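Local structure of transmembrane oligosaccharyl transferase, putative (Archaeoglobus fulgidus, 3VGP) at residues 105-108 with 109-112; 117-121 with 122-126. The protein is a putative transmembrane oligosaccharyl transferase of the archaeal AglB family, represented by its C-terminal globular domain. The protein carries 1 engineered substitution. One frame throughout, in Å; residues are numbered along the deposited sequence.

Interaction 1. Residues 105-108 with 109-112; sequences FPAI and MRIA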
ATOM      1  N   PHE A 105      11.144   3.647  -0.962  1.00 18.77           N
ATOM      2  CA  PHE A 105      10.961   3.636   0.486  1.00 17.76           C
ATOM      3  C   PHE A 105      11.422   4.939   1.142  1.00 17.06           C
ATOM      4  O   PHE A 105      10.789   5.419   2.080  1.00 17.72           O
ATOM      5  CB  PHE A 105      11.660   2.432   1.123  1.00 16.49           C
ATOM      6  CG  PHE A 105      11.306   2.239   2.572  1.00 16.13           C
ATOM      7  CD1 PHE A 105      12.246   2.473   3.568  1.00 16.71           C
ATOM      8  CD2 PHE A 105      10.010   1.887   2.941  1.00 16.42           C
ATOM      9  CE1 PHE A 105      11.901   2.362   4.914  1.00 17.58           C
ATOM     10  CE2 PHE A 105       9.655   1.777   4.287  1.00 15.46           C
ATOM     11  CZ  PHE A 105      10.607   2.017   5.272  1.00 16.52           C
ATOM     12  N   PRO A 106      12.530   5.532   0.667  1.00 17.57           N
ATOM     13  CA  PRO A 106      12.930   6.786   1.313  1.00 18.40           C
ATOM     14  C   PRO A 106      11.843   7.853   1.132  1.00 17.95           C
ATOM     15  O   PRO A 106      11.582   8.640   2.037  1.00 18.80           O
ATOM     16  CB  PRO A 106      14.228   7.141   0.590  1.00 18.79           C
ATOM     17  CG  PRO A 106      14.821   5.779   0.320  1.00 19.65           C
ATOM     18  CD  PRO A 106      13.609   5.019  -0.198  1.00 16.86           C
ATOM     19  N   ALA A 107      11.209   7.868  -0.040  1.00 16.45           N
ATOM     20  CA  ALA A 107      10.147   8.827  -0.321  1.00 18.05           C
ATOM     21  C   ALA A 107       8.978   8.558   0.614  1.00 18.35           C
ATOM     22  O   ALA A 107       8.372   9.481   1.149  1.00 19.89           O
ATOM     23  CB  ALA A 107       9.694   8.710  -1.783  1.00 19.90           C
ATOM     24  N   ILE A 108       8.663   7.281   0.804  1.00 17.66           N
ATOM     25  CA  ILE A 108       7.578   6.897   1.695  1.00 17.18           C
ATOM     26  C   ILE A 108       7.889   7.391   3.107  1.00 18.42           C
ATOM     27  O   ILE A 108       7.029   7.962   3.778  1.00 16.72           O
ATOM     28  CB  ILE A 108       7.388   5.357   1.701  1.00 15.79           C
ATOM     29  CG1 ILE A 108       6.768   4.913   0.371  1.00 16.88           C
ATOM     30  CG2 ILE A 108       6.520   4.935   2.868  1.00 18.87           C
ATOM     31  CD1 ILE A 108       6.683   3.395   0.188  1.00 15.57           C
HETATM   32  N   MSE A 109       9.124   7.181   3.552  1.00 16.91           N
HETATM   33  CA  MSE A 109       9.534   7.631   4.876  1.00 18.78           C
HETATM   34  C   MSE A 109       9.367   9.143   5.026  1.00 18.80           C
HETATM   35  O   MSE A 109       8.879   9.613   6.055  1.00 18.47           O
HETATM   36  CB  MSE A 109      10.988   7.243   5.148  1.00 20.97           C
HETATM   37  CG  MSE A 109      11.194   5.763   5.408  1.00 26.20           C
HETATM   38 SE   MSE A 109      12.974   5.404   6.060  1.00 41.19          SE
HETATM   39  CE  MSE A 109      12.767   6.160   7.825  1.00 33.22           C
ATOM     40  N   ARG A 110       9.762   9.902   4.006  1.00 18.71           N
ATOM     41  CA  ARG A 110       9.636  11.359   4.056  1.00 20.29           C
ATOM     42  C   ARG A 110       8.183  11.790   4.218  1.00 20.42           C
ATOM     43  O   ARG A 110       7.874  12.651   5.043  1.00 20.99           O
ATOM     44  CB  ARG A 110      10.208  12.009   2.790  1.00 21.93           C
ATOM     45  CG  ARG A 110      11.698  11.800   2.594  1.00 24.79           C
ATOM     46  CD  ARG A 110      12.280  12.804   1.611  1.00 27.31           C
ATOM     47  NE  ARG A 110      13.662  12.478   1.275  1.00 27.63           N
ATOM     48  CZ  ARG A 110      14.012  11.534   0.409  1.00 29.28           C
ATOM     49  NH1 ARG A 110      13.078  10.827  -0.216  1.00 30.37           N
ATOM     50  NH2 ARG A 110      15.293  11.289   0.170  1.00 30.01           N
ATOM     51  N   ILE A 111       7.298  11.197   3.424  1.00 22.18           N
ATOM     52  CA  ILE A 111       5.876  11.527   3.486  1.00 22.02           C
ATOM     53  C   ILE A 111       5.297  11.171   4.854  1.00 22.32           C
ATOM     54  O   ILE A 111       4.384  11.842   5.344  1.00 23.22           O
ATOM     55  CB  ILE A 111       5.088  10.790   2.380  1.00 24.30           C
ATOM     56  CG1 ILE A 111       5.543  11.287   1.006  1.00 27.24           C
ATOM     57  CG2 ILE A 111       3.592  11.009   2.559  1.00 23.49           C
ATOM     58  CD1 ILE A 111       5.329  12.770   0.780  1.00 29.62           C
ATOM     59  N   ALA A 112       5.836  10.123   5.470  1.00 21.06           N
ATOM     60  CA  ALA A 112       5.379   9.696   6.789  1.00 21.67           C
ATOM     61  C   ALA A 112       5.915  10.630   7.872  1.00 22.56           C
ATOM     62  O   ALA A 112       5.546  10.506   9.042  1.00 23.10           O
ATOM     63  CB  ALA A 112       5.828   8.266   7.069  1.00 20.21           C
TER

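Interaction 2. Residues 117-121 with 122-126; sequences DLMTE and GEILN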
ATOM      1  N   ASP A 117      16.870  11.623   5.254  1.00 27.82           N
ATOM      2  CA  ASP A 117      18.123  12.169   4.747  1.00 30.06           C
ATOM      3  C   ASP A 117      19.208  12.334   5.807  1.00 29.11           C
ATOM      4  O   ASP A 117      20.372  12.573   5.476  1.00 29.81           O
ATOM      5  CB  ASP A 117      17.860  13.497   4.037  1.00 31.75           C
ATOM      6  CG  ASP A 117      17.044  13.315   2.767  1.00 33.84           C
ATOM      7  OD1 ASP A 117      17.482  12.539   1.890  1.00 35.02           O
ATOM      8  OD2 ASP A 117      15.968  13.939   2.647  1.00 34.25           O
ATOM      9  N   LEU A 118      18.824  12.205   7.075  1.00 26.79           N
ATOM     10  CA  LEU A 118      19.773  12.301   8.179  1.00 25.95           C
ATOM     11  C   LEU A 118      20.101  10.889   8.645  1.00 27.24           C
ATOM     12  O   LEU A 118      20.674  10.686   9.717  1.00 26.80           O
ATOM     13  CB  LEU A 118      19.179  13.099   9.342  1.00 25.88           C
ATOM     14  CG  LEU A 118      18.894  14.585   9.119  1.00 25.87           C
ATOM     15  CD1 LEU A 118      18.348  15.189  10.409  1.00 26.96           C
ATOM     16  CD2 LEU A 118      20.173  15.300   8.701  1.00 26.03           C
HETATM   17  N   MSE A 119      19.720   9.909   7.831  1.00 25.35           N
HETATM   18  CA  MSE A 119      19.972   8.513   8.153  1.00 25.20           C
HETATM   19  C   MSE A 119      20.940   7.886   7.153  1.00 25.54           C
HETATM   20  O   MSE A 119      20.935   8.231   5.971  1.00 25.18           O
HETATM   21  CB  MSE A 119      18.659   7.732   8.141  1.00 30.11           C
HETATM   22  CG  MSE A 119      17.642   8.215   9.153  1.00 33.01           C
HETATM   23 SE   MSE A 119      15.957   7.308   8.918  1.00 45.65          SE
HETATM   24  CE  MSE A 119      16.479   5.568   9.538  1.00 37.05           C
ATOM     25  N   THR A 120      21.770   6.968   7.636  1.00 25.90           N
ATOM     26  CA  THR A 120      22.720   6.278   6.772  1.00 28.27           C
ATOM     27  C   THR A 120      21.956   5.164   6.064  1.00 29.69           C
ATOM     28  O   THR A 120      20.853   4.807   6.476  1.00 27.35           O
ATOM     29  CB  THR A 120      23.865   5.638   7.577  1.00 28.84           C
ATOM     30  OG1 THR A 120      23.337   4.614   8.430  1.00 30.43           O
ATOM     31  CG2 THR A 120      24.575   6.688   8.425  1.00 30.45           C
ATOM     32  N   GLU A 121      22.535   4.614   5.004  1.00 30.21           N
ATOM     33  CA  GLU A 121      21.869   3.541   4.277  1.00 30.80           C
ATOM     34  C   GLU A 121      21.586   2.383   5.232  1.00 29.32           C
ATOM     35  O   GLU A 121      20.534   1.750   5.160  1.00 29.68           O
ATOM     36  CB  GLU A 121      22.742   3.070   3.111  1.00 33.13           C
ATOM     37  CG  GLU A 121      22.042   2.106   2.163  1.00 37.32           C
ATOM     38  CD  GLU A 121      22.869   1.801   0.931  1.00 40.97           C
ATOM     39  OE1 GLU A 121      23.239   2.757   0.215  1.00 43.47           O
ATOM     40  OE2 GLU A 121      23.148   0.608   0.675  1.00 43.24           O
ATOM     41  N   GLY A 122      22.525   2.124   6.137  1.00 28.68           N
ATOM     42  CA  GLY A 122      22.355   1.051   7.102  1.00 28.69           C
ATOM     43  C   GLY A 122      21.195   1.287   8.053  1.00 28.95           C
ATOM     44  O   GLY A 122      20.483   0.347   8.418  1.00 28.77           O
ATOM     45  N   GLU A 123      21.005   2.538   8.460  1.00 26.85           N
ATOM     46  CA  GLU A 123      19.918   2.889   9.370  1.00 26.61           C
ATOM     47  C   GLU A 123      18.563   2.778   8.669  1.00 25.34           C
ATOM     48  O   GLU A 123      17.575   2.363   9.278  1.00 22.72           O
ATOM     49  CB  GLU A 123      20.115   4.312   9.906  1.00 28.70           C
ATOM     50  CG  GLU A 123      21.405   4.497  10.704  1.00 32.34           C
ATOM     51  CD  GLU A 123      21.642   5.942  11.118  1.00 32.53           C
ATOM     52  OE1 GLU A 123      21.539   6.831  10.251  1.00 30.21           O
ATOM     53  OE2 GLU A 123      21.939   6.187  12.306  1.00 36.79           O
ATOM     54  N   ILE A 124      18.516   3.145   7.390  1.00 23.80           N
ATOM     55  CA  ILE A 124      17.274   3.065   6.625  1.00 23.18           C
ATOM     56  C   ILE A 124      16.872   1.604   6.449  1.00 22.79           C
ATOM     57  O   ILE A 124      15.695   1.261   6.526  1.00 21.61           O
ATOM     58  CB  ILE A 124      17.422   3.704   5.226  1.00 24.27           C
ATOM     59  CG1 ILE A 124      17.759   5.190   5.367  1.00 26.61           C
ATOM     60  CG2 ILE A 124      16.131   3.531   4.432  1.00 24.89           C
ATOM     61  CD1 ILE A 124      18.147   5.850   4.067  1.00 28.25           C
ATOM     62  N   LEU A 125      17.856   0.745   6.200  1.00 22.05           N
ATOM     63  CA  LEU A 125      17.587  -0.676   6.027  1.00 21.99           C
ATOM     64  C   LEU A 125      17.068  -1.264   7.330  1.00 22.54           C
ATOM     65  O   LEU A 125      16.101  -2.024   7.341  1.00 21.48           O
ATOM     66  CB  LEU A 125      18.859  -1.415   5.594  1.00 21.65           C
ATOM     67  CG  LEU A 125      18.733  -2.940   5.503  1.00 22.41           C
ATOM     68  CD1 LEU A 125      17.548  -3.312   4.624  1.00 21.29           C
ATOM     69  CD2 LEU A 125      20.026  -3.538   4.958  1.00 23.15           C
ATOM     70  N   ASN A 126      17.709  -0.901   8.436  1.00 22.97           N
ATOM     71  CA  ASN A 126      17.296  -1.396   9.738  1.00 22.99           C
ATOM     72  C   ASN A 126      15.875  -0.923  10.059  1.00 21.78           C
ATOM     73  O   ASN A 126      15.064  -1.683  10.591  1.00 23.55           O
ATOM     74  CB  ASN A 126      18.274  -0.921  10.814  1.00 24.91           C
ATOM     75  CG  ASN A 126      17.970  -1.513  12.170  1.00 27.05           C
ATOM     76  OD1 ASN A 126      17.877  -2.732  12.318  1.00 29.50           O
ATOM     77  ND2 ASN A 126      17.813  -0.653  13.170  1.00 28.58           N
TER

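Interaction 1. Residues 105-108 with 109-112
Within the short helix 105-111, Phe105 and Met109 stand one turn apart and form a Met-aromatic pair. Met109 is a selenomethionine, and its CG lies over one face of the Phe105 ring, 3.9 Å from the centroid, in a CH-pi contact. Beyond it the selenium moves off toward the rim: Met109 SE reaches Phe105 CE1 at 3.4 Å and lies oblique to the ring, 53° off its normal as seen from the centroid. Phe105 CG is anti to the backbone N (chi1 -170°) and thus beside the carbonyl carbon, which places the ring next to the Met109 side chain. Under the pair, Met109 N donates to Phe105 O at 2.8 Å, and the same i to i+4 pattern continues through Arg110 N, Ile111 N and Ala112 N, the last reaching Ile108 O at 3.0 Å.

On another flank, Arg110 runs back past Pro106, its NH1 3.9 Å from Pro106 CB, while its CG sits 3.2 Å from Pro106 O. The guanidinium finds its strong partner beyond the helix, in a salt bridge from NH2 to Asp117. Ile108 and Ile111 pack on Ala66 of helix 58-69, whereas Phe105 and Met109 meet Ile124 and Phe127 of helix 121-129. This is an i, i+4 Met-aromatic pair on an alpha-helix that packs between two others.

Interaction 2. Residues 117-121 with 122-126
Thr120 and Glu123 clasp each other at the start of helix 121-129 through two reciprocal hydrogen bonds. In one, Thr120 N donates to Glu123 OE1 at 2.6 Å, a short and fairly straight bond that meets the carboxylate oxygen on its anti side, 17° out of the carboxylate plane. In the other, Glu123 N donates to Thr120 OG1 at 3.1 Å. The hydroxyl oxygen can serve as cap because it stands between the backbone N and the carbonyl carbon of Thr120 (chi1 64°), directed at the first turn. The extended Glu123 side chain crosses that of Thr120 at a slant: its CG comes 3.0 Å from Thr120 OG1, and its OE1 also lies alongside Thr120 CG2. The carboxylate, if charged, would be expected to interact favourably with the positive end of the helix dipole.

Regular backbone bonding takes over at once, with Ile124 N donating to Thr120 O at 3.0 Å and Leu125 N to Glu121 O.

Next to the cap, the selenomethionine Met119 lays its chain against the same turn. Its CB is 3.9 Å from Ile124 CG1, and the turn about its CG-SE bond brings Met119 CE to 3.4 Å from Glu123 O. Ile124 CG1 also rests on Thr120 O, at 3.3 Å. Farther out, Ile124 is backed by Met97 and Val116 and by Phe105 and Met109 of helix 105-111, so the apolar flank of the turn faces inward although the cap itself lies at the surface. Reciprocal Thr-Glu bonding of this kind is the capping box of an alpha-helix N-terminus.

How the interactions relate
Interactions 1 and 2 lie in series along the chain, on consecutive helices with their centres about 12 Å apart, and they touch directly. A salt bridge from Arg110 NH2 to Asp117 OD1, 3.1 Å long, ties helix 105-111 to the beginning of 117-121. Elsewhere in the interface the two selenomethionines meet, Met109 CE lying 3.6 Å from Met119 SE. Ile124 completes the junction: its CG2 is 4.0 Å from Met109 SE and 4.1 Å from Phe105 CD1, so the Met-aromatic pair of interaction 1 packs against the first turn capped in interaction 2. Together they form a pair of consecutive helices, with the loop between them, joined by apolar packing and a salt bridge.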